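Local coordinates for protein glycerol kinase, putative (Plasmodium falciparum, PDB 2W40) that probably phosphorylates glycerol with ATP to give sn-glycerol 3-phosphate, and binds glycerol and ADP, at residues 180-185 with 217-222; 79-85 with 242-248; 324-328 with 377-381; 268-272 with 312-316. All blocks are in the same frame, centred on the assembly; numbering follows the deposited sequence.

Interaction 1 (180-185 with 217-222)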
loop_
_atom_site.group_PDB
_atom_site.type_symbol
_atom_site.label_atom_id
_atom_site.label_comp_id
_atom_site.label_asym_id
_atom_site.label_seq_id
_atom_site.Cartn_x
_atom_site.Cartn_y
_atom_site.Cartn_z
ATOM N N CYS C 180 -31.124 -29.519 -14.850
ATOM C CA CYS C 180 -29.775 -29.152 -15.209
ATOM C C CYS C 180 -29.838 -28.343 -16.514
ATOM O O CYS C 180 -29.903 -28.881 -17.679
ATOM C CB CYS C 180 -28.935 -30.424 -15.448
ATOM S SG CYS C 180 -28.551 -31.373 -13.934
ATOM N N TYR C 181 -29.785 -27.026 -16.294
ATOM C CA TYR C 181 -29.875 -26.086 -17.360
ATOM C C TYR C 181 -28.876 -24.979 -17.196
ATOM O O TYR C 181 -28.520 -24.592 -16.117
ATOM C CB TYR C 181 -31.268 -25.401 -17.408
ATOM C CG TYR C 181 -32.416 -26.284 -17.753
ATOM C CD1 TYR C 181 -32.428 -26.990 -18.901
ATOM C CD2 TYR C 181 -33.563 -26.265 -16.995
ATOM C CE1 TYR C 181 -33.517 -27.749 -19.281
ATOM C CE2 TYR C 181 -34.672 -27.026 -17.354
ATOM C CZ TYR C 181 -34.636 -27.771 -18.507
ATOM O OH TYR C 181 -35.731 -28.492 -18.907
ATOM N N THR C 182 -28.529 -24.415 -18.331
ATOM C CA THR C 182 -27.873 -23.126 -18.394
ATOM C C THR C 182 -28.530 -22.318 -19.518
ATOM O O THR C 182 -29.496 -22.745 -20.123
ATOM C CB THR C 182 -26.310 -23.209 -18.612
ATOM O OG1 THR C 182 -25.713 -21.932 -18.300
ATOM C CG2 THR C 182 -25.931 -23.750 -19.998
ATOM N N ASP C 183 -28.027 -21.127 -19.668
ATOM C CA ASP C 183 -28.466 -20.227 -20.751
ATOM C C ASP C 183 -27.296 -19.833 -21.609
ATOM O O ASP C 183 -26.113 -19.981 -21.229
ATOM C CB ASP C 183 -29.178 -19.015 -20.209
ATOM C CG ASP C 183 -28.219 -18.050 -19.597
ATOM O OD1 ASP C 183 -27.924 -18.189 -18.388
ATOM O OD2 ASP C 183 -27.666 -17.200 -20.329
ATOM N N VAL C 184 -27.591 -19.420 -22.836
ATOM C CA VAL C 184 -26.529 -19.115 -23.798
ATOM C C VAL C 184 -25.493 -18.066 -23.336
ATOM O O VAL C 184 -24.307 -18.134 -23.696
ATOM C CB VAL C 184 -27.127 -18.588 -25.126
ATOM C CG1 VAL C 184 -27.872 -19.633 -25.949
ATOM C CG2 VAL C 184 -28.009 -17.384 -24.888
ATOM N N THR C 185 -25.879 -17.104 -22.525
ATOM C CA THR C 185 -24.930 -16.115 -21.992
ATOM C C THR C 185 -23.922 -16.713 -20.986
ATOM O O THR C 185 -22.705 -16.537 -21.167
ATOM C CB THR C 185 -25.581 -14.840 -21.445
ATOM O OG1 THR C 185 -26.299 -15.112 -20.214
ATOM C CG2 THR C 185 -26.499 -14.229 -22.530
ATOM N N PRO C 217 -24.902 -29.127 -18.618
ATOM C CA PRO C 217 -26.338 -28.860 -18.708
ATOM C C PRO C 217 -26.774 -28.399 -20.072
ATOM O O PRO C 217 -25.996 -27.803 -20.796
ATOM C CB PRO C 217 -26.519 -27.744 -17.636
ATOM C CG PRO C 217 -25.208 -26.942 -17.719
ATOM C CD PRO C 217 -24.165 -28.089 -17.885
ATOM N N GLU C 218 -28.057 -28.591 -20.356
ATOM C CA GLU C 218 -28.626 -28.161 -21.622
ATOM C C GLU C 218 -28.593 -26.629 -21.731
ATOM O O GLU C 218 -29.038 -25.986 -20.776
ATOM C CB GLU C 218 -30.087 -28.606 -21.759
ATOM C CG GLU C 218 -30.708 -28.210 -23.099
ATOM C CD GLU C 218 -32.198 -28.578 -23.171
ATOM O OE1 GLU C 218 -32.647 -29.457 -22.370
ATOM O OE2 GLU C 218 -32.889 -28.010 -24.054
ATOM N N ILE C 219 -28.193 -26.123 -22.875
ATOM C CA ILE C 219 -28.101 -24.655 -23.133
ATOM C C ILE C 219 -29.483 -24.145 -23.653
ATOM O O ILE C 219 -30.005 -24.649 -24.661
ATOM C CB ILE C 219 -26.994 -24.290 -24.153
ATOM C CG1 ILE C 219 -25.617 -24.796 -23.644
ATOM C CG2 ILE C 219 -26.925 -22.756 -24.447
ATOM C CD1 ILE C 219 -24.547 -24.689 -24.672
ATOM N N LYS C 220 -30.068 -23.248 -22.873
ATOM C CA LYS C 220 -31.395 -22.713 -23.141
ATOM C C LYS C 220 -31.310 -21.275 -23.610
ATOM O O LYS C 220 -30.346 -20.594 -23.393
ATOM C CB LYS C 220 -32.240 -22.719 -21.868
ATOM C CG LYS C 220 -32.442 -24.135 -21.242
ATOM C CD LYS C 220 -33.615 -24.791 -21.651
ATOM C CE LYS C 220 -34.748 -24.559 -20.684
ATOM N NZ LYS C 220 -35.981 -25.103 -21.369
ATOM N N SER C 221 -32.389 -20.801 -24.196
ATOM C CA SER C 221 -32.513 -19.352 -24.481
ATOM C C SER C 221 -32.805 -18.632 -23.141
ATOM O O SER C 221 -33.050 -19.254 -22.076
ATOM C CB SER C 221 -33.632 -19.092 -25.542
ATOM O OG SER C 221 -34.894 -19.414 -24.966
ATOM N N ASN C 222 -32.695 -17.321 -23.147
ATOM C CA ASN C 222 -32.826 -16.549 -21.921
ATOM C C ASN C 222 -34.256 -16.479 -21.318
ATOM O O ASN C 222 -34.401 -16.341 -20.117
ATOM C CB ASN C 222 -32.288 -15.108 -22.091
ATOM C CG ASN C 222 -30.784 -15.070 -22.387
ATOM O OD1 ASN C 222 -30.322 -14.625 -23.441
ATOM N ND2 ASN C 222 -30.030 -15.599 -21.449
HETATM O O HOH W 1 -29.622 -30.962 -19.122
HETATM O O HOH W 2 -36.333 -28.034 -21.528
#

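Interaction 2 (79-85 with 242-248). With GOL (glycerol), chain B.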
loop_
_atom_site.group_PDB
_atom_site.type_symbol
_atom_site.label_atom_id
_atom_site.label_comp_id
_atom_site.label_asym_id
_atom_site.label_seq_id
_atom_site.Cartn_x
_atom_site.Cartn_y
_atom_site.Cartn_z
ATOM N N ILE C 79 -40.105 -16.319 -11.714
ATOM C CA ILE C 79 -38.785 -16.100 -11.119
ATOM C C ILE C 79 -37.795 -15.923 -12.256
ATOM O O ILE C 79 -37.780 -16.737 -13.172
ATOM C CB ILE C 79 -38.362 -17.274 -10.175
ATOM C CG1 ILE C 79 -39.346 -17.390 -9.032
ATOM C CG2 ILE C 79 -36.908 -17.137 -9.778
ATOM C CD1 ILE C 79 -39.201 -18.791 -8.287
ATOM N N GLY C 80 -36.988 -14.871 -12.219
ATOM C CA GLY C 80 -35.800 -14.729 -13.099
ATOM C C GLY C 80 -34.519 -14.843 -12.243
ATOM O O GLY C 80 -34.486 -14.446 -11.071
ATOM N N ILE C 81 -33.513 -15.473 -12.851
ATOM C CA ILE C 81 -32.259 -15.756 -12.206
ATOM C C ILE C 81 -31.135 -15.073 -12.972
ATOM O O ILE C 81 -31.036 -15.182 -14.211
ATOM C CB ILE C 81 -31.998 -17.268 -12.134
ATOM C CG1 ILE C 81 -33.010 -17.840 -11.139
ATOM C CG2 ILE C 81 -30.543 -17.550 -11.721
ATOM C CD1 ILE C 81 -32.976 -19.314 -10.899
ATOM N N THR C 82 -30.267 -14.344 -12.238
ATOM C CA THR C 82 -29.032 -13.841 -12.794
ATOM C C THR C 82 -27.924 -13.989 -11.803
ATOM O O THR C 82 -28.181 -14.168 -10.609
ATOM C CB THR C 82 -29.246 -12.369 -13.309
ATOM O OG1 THR C 82 -28.150 -12.019 -14.127
ATOM C CG2 THR C 82 -29.476 -11.375 -12.183
ATOM N N ASN C 83 -26.697 -13.968 -12.284
ATOM C CA ASN C 83 -25.603 -14.457 -11.435
ATOM C C ASN C 83 -24.247 -14.026 -11.890
ATOM O O ASN C 83 -24.031 -13.771 -13.063
ATOM C CB ASN C 83 -25.580 -16.004 -11.549
ATOM C CG ASN C 83 -25.403 -16.466 -13.021
ATOM O OD1 ASN C 83 -26.354 -16.355 -13.834
ATOM N ND2 ASN C 83 -24.189 -17.093 -13.360
ATOM N N GLN C 84 -23.337 -13.929 -10.928
ATOM C CA GLN C 84 -21.919 -13.825 -11.174
ATOM C C GLN C 84 -21.542 -14.976 -12.155
ATOM O O GLN C 84 -21.893 -16.166 -11.916
ATOM C CB GLN C 84 -21.158 -14.004 -9.841
ATOM C CG GLN C 84 -21.551 -15.200 -9.003
ATOM C CD GLN C 84 -20.480 -15.684 -8.014
ATOM O OE1 GLN C 84 -19.281 -15.562 -8.274
ATOM N NE2 GLN C 84 -20.927 -16.318 -6.933
ATOM N N ARG C 85 -20.887 -14.609 -13.235
ATOM C CA ARG C 85 -20.554 -15.516 -14.303
ATOM C C ARG C 85 -19.209 -16.260 -13.944
ATOM O O ARG C 85 -18.542 -15.847 -12.977
ATOM C CB ARG C 85 -20.457 -14.758 -15.581
ATOM C CG ARG C 85 -21.771 -14.037 -15.973
ATOM C CD ARG C 85 -21.640 -13.038 -17.179
ATOM N NE ARG C 85 -20.634 -12.069 -16.822
ATOM C CZ ARG C 85 -20.015 -11.261 -17.683
ATOM N NH1 ARG C 85 -20.418 -11.206 -18.953
ATOM N NH2 ARG C 85 -18.956 -10.563 -17.302
ATOM N N ILE C 242 -39.637 -20.833 -13.046
ATOM C CA ILE C 242 -38.420 -20.101 -13.275
ATOM C C ILE C 242 -38.416 -19.925 -14.800
ATOM O O ILE C 242 -38.359 -20.913 -15.574
ATOM C CB ILE C 242 -37.156 -20.894 -12.820
ATOM C CG1 ILE C 242 -37.216 -21.132 -11.305
ATOM C CG2 ILE C 242 -35.888 -20.118 -13.227
ATOM C CD1 ILE C 242 -36.171 -22.200 -10.783
ATOM N N THR C 243 -38.518 -18.674 -15.216
ATOM C CA THR C 243 -38.797 -18.378 -16.620
ATOM C C THR C 243 -37.803 -17.448 -17.313
ATOM O O THR C 243 -37.922 -17.144 -18.520
ATOM C CB THR C 243 -40.214 -17.782 -16.752
ATOM O OG1 THR C 243 -40.286 -16.555 -16.001
ATOM C CG2 THR C 243 -41.238 -18.753 -16.204
ATOM N N GLY C 244 -36.801 -16.969 -16.577
ATOM C CA GLY C 244 -35.731 -16.254 -17.201
ATOM C C GLY C 244 -34.430 -16.503 -16.515
ATOM O O GLY C 244 -34.390 -16.692 -15.332
ATOM N N CYS C 245 -33.358 -16.556 -17.298
ATOM C CA CYS C 245 -32.023 -16.777 -16.805
ATOM C C CYS C 245 -30.999 -16.198 -17.689
ATOM O O CYS C 245 -31.038 -16.406 -18.887
ATOM C CB CYS C 245 -31.805 -18.253 -16.753
ATOM S SG CYS C 245 -30.244 -18.818 -15.921
ATOM N N ILE C 246 -30.075 -15.454 -17.117
ATOM C CA ILE C 246 -29.055 -14.704 -17.889
ATOM C C ILE C 246 -27.866 -14.382 -16.957
ATOM O O ILE C 246 -28.087 -14.160 -15.756
ATOM C CB ILE C 246 -29.692 -13.422 -18.521
ATOM C CG1 ILE C 246 -28.749 -12.757 -19.469
ATOM C CG2 ILE C 246 -30.198 -12.483 -17.365
ATOM C CD1 ILE C 246 -29.423 -11.807 -20.518
ATOM N N GLY C 247 -26.650 -14.327 -17.515
ATOM C CA GLY C 247 -25.484 -13.848 -16.824
ATOM C C GLY C 247 -25.655 -12.359 -16.396
ATOM O O GLY C 247 -26.344 -11.586 -17.051
ATOM N N ASP C 248 -25.113 -12.008 -15.219
ATOM C CA ASP C 248 -25.343 -10.710 -14.625
ATOM C C ASP C 248 -25.043 -9.545 -15.513
ATOM O O ASP C 248 -25.919 -8.611 -15.622
ATOM C CB ASP C 248 -24.831 -10.562 -13.187
ATOM C CG ASP C 248 -23.289 -10.712 -13.016
ATOM O OD1 ASP C 248 -22.572 -10.859 -14.008
ATOM O OD2 ASP C 248 -22.832 -10.696 -11.833
HETATM C C1 GOL B . -19.348 -10.653 -11.946
HETATM O O1 GOL B . -20.464 -9.751 -11.785
HETATM C C2 GOL B . -19.233 -10.982 -13.362
HETATM O O2 GOL B . -20.269 -11.842 -13.802
HETATM C C3 GOL B . -17.850 -11.659 -13.621
HETATM O O3 GOL B . -17.622 -11.851 -14.979
#

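Interaction 3 (324-328 with 377-381)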
loop_
_atom_site.group_PDB
_atom_site.type_symbol
_atom_site.label_atom_id
_atom_site.label_comp_id
_atom_site.label_asym_id
_atom_site.label_seq_id
_atom_site.Cartn_x
_atom_site.Cartn_y
_atom_site.Cartn_z
ATOM N N ASN C 324 -8.690 -4.289 5.299
ATOM C CA ASN C 324 -7.352 -3.943 5.769
ATOM C C ASN C 324 -7.268 -2.530 6.330
ATOM O O ASN C 324 -6.166 -2.046 6.587
ATOM C CB ASN C 324 -6.370 -4.200 4.658
ATOM C CG ASN C 324 -6.356 -5.658 4.290
ATOM O OD1 ASN C 324 -6.953 -6.100 3.255
ATOM N ND2 ASN C 324 -5.910 -6.435 5.197
ATOM N N LYS C 325 -8.456 -1.936 6.590
ATOM C CA LYS C 325 -8.576 -0.753 7.448
ATOM C C LYS C 325 -8.177 0.535 6.790
ATOM O O LYS C 325 -8.056 1.546 7.453
ATOM C CB LYS C 325 -7.830 -0.870 8.796
ATOM C CG LYS C 325 -8.046 -2.124 9.587
ATOM C CD LYS C 325 -9.451 -2.418 9.863
ATOM C CE LYS C 325 -9.495 -3.637 10.793
ATOM N NZ LYS C 325 -10.309 -4.732 10.259
ATOM N N LEU C 326 -8.028 0.516 5.482
ATOM C CA LEU C 326 -7.710 1.700 4.743
ATOM C C LEU C 326 -8.952 2.565 4.499
ATOM O O LEU C 326 -8.832 3.751 4.213
ATOM C CB LEU C 326 -7.016 1.305 3.459
ATOM C CG LEU C 326 -5.595 0.770 3.699
ATOM C CD1 LEU C 326 -5.029 0.007 2.486
ATOM C CD2 LEU C 326 -4.627 1.870 4.194
ATOM N N ILE C 327 -10.144 1.968 4.558
ATOM C CA ILE C 327 -11.369 2.735 4.516
ATOM C C ILE C 327 -12.185 2.205 5.682
ATOM O O ILE C 327 -12.167 1.034 6.037
ATOM C CB ILE C 327 -12.008 2.693 3.126
ATOM C CG1 ILE C 327 -13.016 3.827 2.899
ATOM C CG2 ILE C 327 -12.603 1.333 2.855
ATOM C CD1 ILE C 327 -13.727 3.826 1.496
ATOM N N ASP C 328 -12.874 3.113 6.354
ATOM C CA ASP C 328 -13.762 2.712 7.471
ATOM C C ASP C 328 -15.128 2.213 6.940
ATOM O O ASP C 328 -15.760 1.399 7.584
ATOM C CB ASP C 328 -13.984 3.920 8.423
ATOM C CG ASP C 328 -12.700 4.341 9.184
ATOM O OD1 ASP C 328 -11.718 3.582 9.269
ATOM O OD2 ASP C 328 -12.675 5.449 9.729
ATOM N N ARG C 377 -4.304 7.407 4.174
ATOM C CA ARG C 377 -5.285 6.395 3.701
ATOM C C ARG C 377 -6.138 6.912 2.560
ATOM O O ARG C 377 -6.365 6.233 1.537
ATOM C CB ARG C 377 -6.288 6.030 4.852
ATOM C CG ARG C 377 -5.762 5.379 5.933
ATOM C CD ARG C 377 -6.826 4.847 6.830
ATOM N NE ARG C 377 -7.674 5.820 7.532
ATOM C CZ ARG C 377 -8.864 5.486 8.015
ATOM N NH1 ARG C 377 -9.318 4.220 7.904
ATOM N NH2 ARG C 377 -9.624 6.385 8.681
ATOM N N SER C 378 -6.626 8.117 2.741
ATOM C CA SER C 378 -7.487 8.788 1.763
ATOM C C SER C 378 -6.871 8.806 0.364
ATOM O O SER C 378 -7.547 8.544 -0.618
ATOM C CB SER C 378 -7.816 10.223 2.216
ATOM O OG SER C 378 -6.657 11.110 2.030
ATOM N N HIS C 379 -5.590 9.134 0.249
ATOM C CA HIS C 379 -4.952 9.197 -1.042
ATOM C C HIS C 379 -4.833 7.822 -1.684
ATOM O O HIS C 379 -4.955 7.668 -2.906
ATOM C CB HIS C 379 -3.533 9.796 -0.945
ATOM C CG HIS C 379 -3.446 11.110 -0.256
ATOM N ND1 HIS C 379 -3.823 12.312 -0.838
ATOM C CD2 HIS C 379 -2.890 11.431 0.922
ATOM C CE1 HIS C 379 -3.524 13.311 -0.016
ATOM N NE2 HIS C 379 -2.963 12.796 1.061
ATOM N N ILE C 380 -4.598 6.807 -0.862
ATOM C CA ILE C 380 -4.506 5.402 -1.352
ATOM C C ILE C 380 -5.851 4.931 -1.879
ATOM O O ILE C 380 -5.935 4.309 -2.914
ATOM C CB ILE C 380 -3.927 4.475 -0.252
ATOM C CG1 ILE C 380 -2.491 4.982 0.131
ATOM C CG2 ILE C 380 -4.076 2.991 -0.621
ATOM C CD1 ILE C 380 -1.863 4.297 1.429
ATOM N N VAL C 381 -6.896 5.210 -1.098
ATOM C CA VAL C 381 -8.285 4.939 -1.526
ATOM C C VAL C 381 -8.622 5.606 -2.860
ATOM O O VAL C 381 -9.079 4.928 -3.813
ATOM C CB VAL C 381 -9.287 5.328 -0.371
ATOM C CG1 VAL C 381 -10.764 5.234 -0.890
ATOM C CG2 VAL C 381 -9.023 4.446 0.801
#

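Interaction 4 (268-272 with 312-316). With EDO (1,2-ethanediol), chain D.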
loop_
_atom_site.group_PDB
_atom_site.type_symbol
_atom_site.label_atom_id
_atom_site.label_comp_id
_atom_site.label_asym_id
_atom_site.label_seq_id
_atom_site.Cartn_x
_atom_site.Cartn_y
_atom_site.Cartn_z
ATOM N N TYR C 268 -20.652 -0.895 -12.759
ATOM C CA TYR C 268 -19.703 -0.770 -11.711
ATOM C C TYR C 268 -20.237 -1.578 -10.522
ATOM O O TYR C 268 -21.270 -1.256 -9.902
ATOM C CB TYR C 268 -19.518 0.706 -11.267
ATOM C CG TYR C 268 -18.933 1.600 -12.349
ATOM C CD1 TYR C 268 -17.638 2.014 -12.311
ATOM C CD2 TYR C 268 -19.712 2.153 -13.331
ATOM C CE1 TYR C 268 -17.112 2.838 -13.243
ATOM C CE2 TYR C 268 -19.128 3.003 -14.339
ATOM C CZ TYR C 268 -17.874 3.363 -14.260
ATOM O OH TYR C 268 -17.390 4.258 -15.237
ATOM N N GLY C 269 -19.503 -2.602 -10.172
ATOM C CA GLY C 269 -19.849 -3.508 -9.108
ATOM C C GLY C 269 -18.574 -4.084 -8.461
ATOM O O GLY C 269 -17.570 -3.409 -8.370
ATOM N N THR C 270 -18.637 -5.353 -8.041
ATOM C CA THR C 270 -17.407 -6.056 -7.623
ATOM C C THR C 270 -16.286 -5.914 -8.642
ATOM O O THR C 270 -15.122 -5.626 -8.260
ATOM C CB THR C 270 -17.757 -7.533 -7.383
ATOM O OG1 THR C 270 -18.785 -7.671 -6.372
ATOM C CG2 THR C 270 -16.604 -8.347 -6.958
ATOM N N GLY C 271 -16.594 -6.119 -9.899
ATOM C CA GLY C 271 -15.741 -5.682 -11.030
ATOM C C GLY C 271 -16.440 -4.593 -11.819
ATOM O O GLY C 271 -17.539 -4.186 -11.487
ATOM N N VAL C 272 -15.853 -4.189 -12.934
ATOM C CA VAL C 272 -16.447 -3.246 -13.833
ATOM C C VAL C 272 -16.503 -3.970 -15.182
ATOM O O VAL C 272 -15.519 -4.559 -15.638
ATOM C CB VAL C 272 -15.631 -1.956 -13.906
ATOM C CG1 VAL C 272 -16.118 -1.048 -15.088
ATOM C CG2 VAL C 272 -15.783 -1.290 -12.486
ATOM N N GLY C 312 -11.303 -6.661 -13.093
ATOM C CA GLY C 312 -11.556 -7.498 -11.961
ATOM C C GLY C 312 -11.556 -6.770 -10.625
ATOM O O GLY C 312 -12.303 -7.111 -9.718
ATOM N N THR C 313 -10.673 -5.768 -10.476
ATOM C CA THR C 313 -10.596 -5.046 -9.189
ATOM C C THR C 313 -11.382 -3.748 -9.275
ATOM O O THR C 313 -10.930 -2.833 -9.979
ATOM C CB THR C 313 -9.150 -4.737 -8.754
ATOM O OG1 THR C 313 -8.433 -5.967 -8.651
ATOM C CG2 THR C 313 -9.166 -3.962 -7.385
ATOM N N ALA C 314 -12.537 -3.663 -8.586
ATOM C CA ALA C 314 -13.357 -2.422 -8.483
ATOM C C ALA C 314 -13.932 -2.421 -7.081
ATOM O O ALA C 314 -13.160 -2.157 -6.136
ATOM C CB ALA C 314 -14.453 -2.386 -9.588
ATOM N N GLY C 315 -15.195 -2.808 -6.891
ATOM C CA GLY C 315 -15.764 -3.092 -5.600
ATOM C C GLY C 315 -14.975 -4.113 -4.780
ATOM O O GLY C 315 -14.854 -4.039 -3.561
ATOM N N SER C 316 -14.399 -5.091 -5.505
ATOM C CA SER C 316 -13.538 -6.103 -4.844
ATOM C C SER C 316 -12.333 -5.392 -4.197
ATOM O O SER C 316 -11.874 -5.828 -3.143
ATOM C CB SER C 316 -13.106 -7.102 -5.865
ATOM O OG SER C 316 -12.443 -6.498 -6.971
HETATM C C1 EDO D . -11.871 -9.491 -2.168
HETATM O O1 EDO D . -11.495 -8.242 -1.580
HETATM C C2 EDO D . -12.742 -10.113 -1.180
HETATM O O2 EDO D . -13.910 -9.249 -1.160
#

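Interaction 1 (180-185 with 217-222)
One face of the Y181 ring is covered by the aliphatic arm of K220, whose CE stands 3.7 Å from the ring centroid in a CH-pi contact. K220 NZ makes a cation-pi contact over that face, 4.5 Å from the Y181 centroid. At the ring edge, in plane, lies E218 OE1, its carboxylate turned 72° against the ring. Bends in the K220 chain at chi2 and chi3 (both -94°) fold the arm back over the ring; NZ then reaches S224, N225 and a water hydrogen-bonded also to Y181 OH. Beneath these side chains, strands 181-183 and 218-220 form a two-stranded parallel sheet. T182 bonds through both N and O to the residues flanking I219: T182 N gives a nearly straight bond to E218 O, and T182 O accepts from K220 N at 2.9 Å. On the other face of the sheet, T182 CG2 lies beside I219 CG1. V184, first in helix 184-187, sets CG1 on I219 CG2 at 3.6 Å. Where strand turns into helix, D183 is the N-cap: its OD2 accepts a weak capping bond from T185 N, 2.8 Å away, and a weak one from ND2 of N222, whose OD1 accepts from K296 N.

Interaction 2 (79-85 with 242-248)
I81 CD1 rests on I242 CG2 at 3.8 Å, the two side chains meeting at a slant, and I79 CB lies against I242 CG1 on the same face of the sheet. C245 SG follows on this face, in looser contact with I81 CG2. The backbones between them are the parallel strands 74-83 and 241-247, neighbours in the six-stranded sheet of the N-terminal domain, with its actin-like ATPase fold. A beta bulge shifts the register by one residue between the pairs I79-I242 and G80-G244; T243, the extra residue, gives its N to I79 O, and I81 N bonds to G244 O beyond. At the C-terminal ends of the strands T82 OG1, placed anti to the backbone N (chi1 -166°), donates to I246 O at 2.7 Å, and D248 N bonds to N83 O. Beyond them lies bound glycerol. The two carboxylate oxygens of D248 accept from its neighbouring hydroxyls: glycerol O2 to D248 OD1 at 2.5 Å and glycerol O1 to D248 OD2 at 2.6 Å. R85 N and R85 NE both donate to glycerol O2 (168° each), while R85 NH2 reaches glycerol O3 at 3.0 Å. E308 pairs with R85 NH1, and E86, Y137 and Q249 complete the glycerol site.

Interaction 3 (324-328 with 377-381)
A Schellman motif closes helix 315-323, and the loop that leaves it packs on the first turn of helix 377-403. K325, with positive phi (78°), is the C-prime residue of the motif: L326 N returns to L321 O and K325 N to L322 O. The backbone carbonyl of K325 faces R377, whose NH1 donates to K325 O at 3.0 Å, arriving from above the carbonyl plane. The same NH1 gives a straighter bond to D328 OD1, 2.8 Å away, with the oxygen in the guanidinium plane. R377 NH2 adds a weak, long bond of 3.4 Å to D328 OD2, so the salt bridge is lopsided; the carboxylate is turned 49° against the guanidinium, and NH1 meets OD1 from above the carboxylate plane. A bend at chi3 of R377 (-66°) carries the guanidinium round to the loop, while its methylene chain passes L326, with R377 CG 4.1 Å from L326 CD2. One turn on, V381 CG2 sits 3.5 Å from L326 O and V381 CG1 meets I327 CD1 at 4.1 Å, their side chains crossing at about a right angle. I336 of helix 333-339 also touches I327 and V381. Against the other subunit, K325 packs on R377 of that chain and R377 on its N324. One R377 nitrogen thus serves both a backbone carbonyl and a carboxylate, which should restrict the rotation of the guanidinium; the negative charge of D328 would be expected to stabilise its positive charge.

Interaction 4 (268-272 with 312-316)
G312 O comes within 3.9 Å of G271 CA where the loop 268-272 passes the start of segment 312-316. T313 turns its side chain from that loop, and F373 of the second subunit packs against it. A314, the N-cap residue of helix 315-323, directs its methyl group to the loop: A314 CB lies only 3.4 Å from V272 CG2, tighter than usual van der Waals contact, and 3.5 Å from G269 O. A weak bond runs from A314 N to T270 O. V272 CG2 is set against A314 by lying anti to its own carbonyl carbon. G315 opens the helix and donates from its N to G269 O at 2.9 Å; lacking a side chain, it lets the backbone of T270 come close, the two CA atoms being 3.9 Å apart. S316 N then bonds to T270 O at 2.9 Å, in the carbonyl plane and on a lone pair, with an N-H...O angle of 165°. The first-turn amides thus point at loop carbonyls, and S316 CB touches T270 CG2 at 3.9 Å. T270 and G315 bind ADP in another structure of this protein; none is bound here. T270 OG1 bonds to Q14 of the N-terminal domain. The loop joins strands 264-268 and 272-279, segment 312-316 leads from strand 304-311 into helix 315-323, and I388 of helix 377-403 packs on both V272 and A314.

In the fold
Interactions 1 and 2 lie in the N-terminal FGGY range, with interaction 1 nested inside the chain loop closed by interaction 2. Their centres are 10 Å apart and they touch: T185 OG1 probably bonds to G247 N, and N222 ND2 to C245 O, tying the small two-stranded sheet to strand 241-247. Interactions 4 and 3 follow in that order in the C-terminal range, centres 17 Å apart, joined by helix 315-323, which starts in interaction 4 and ends at interaction 3; both touch the second subunit. Interactions 2 and 4 approach to about 7 Å between nearest atoms, bringing the glycerol site and ADP-binding residues together across the two domains.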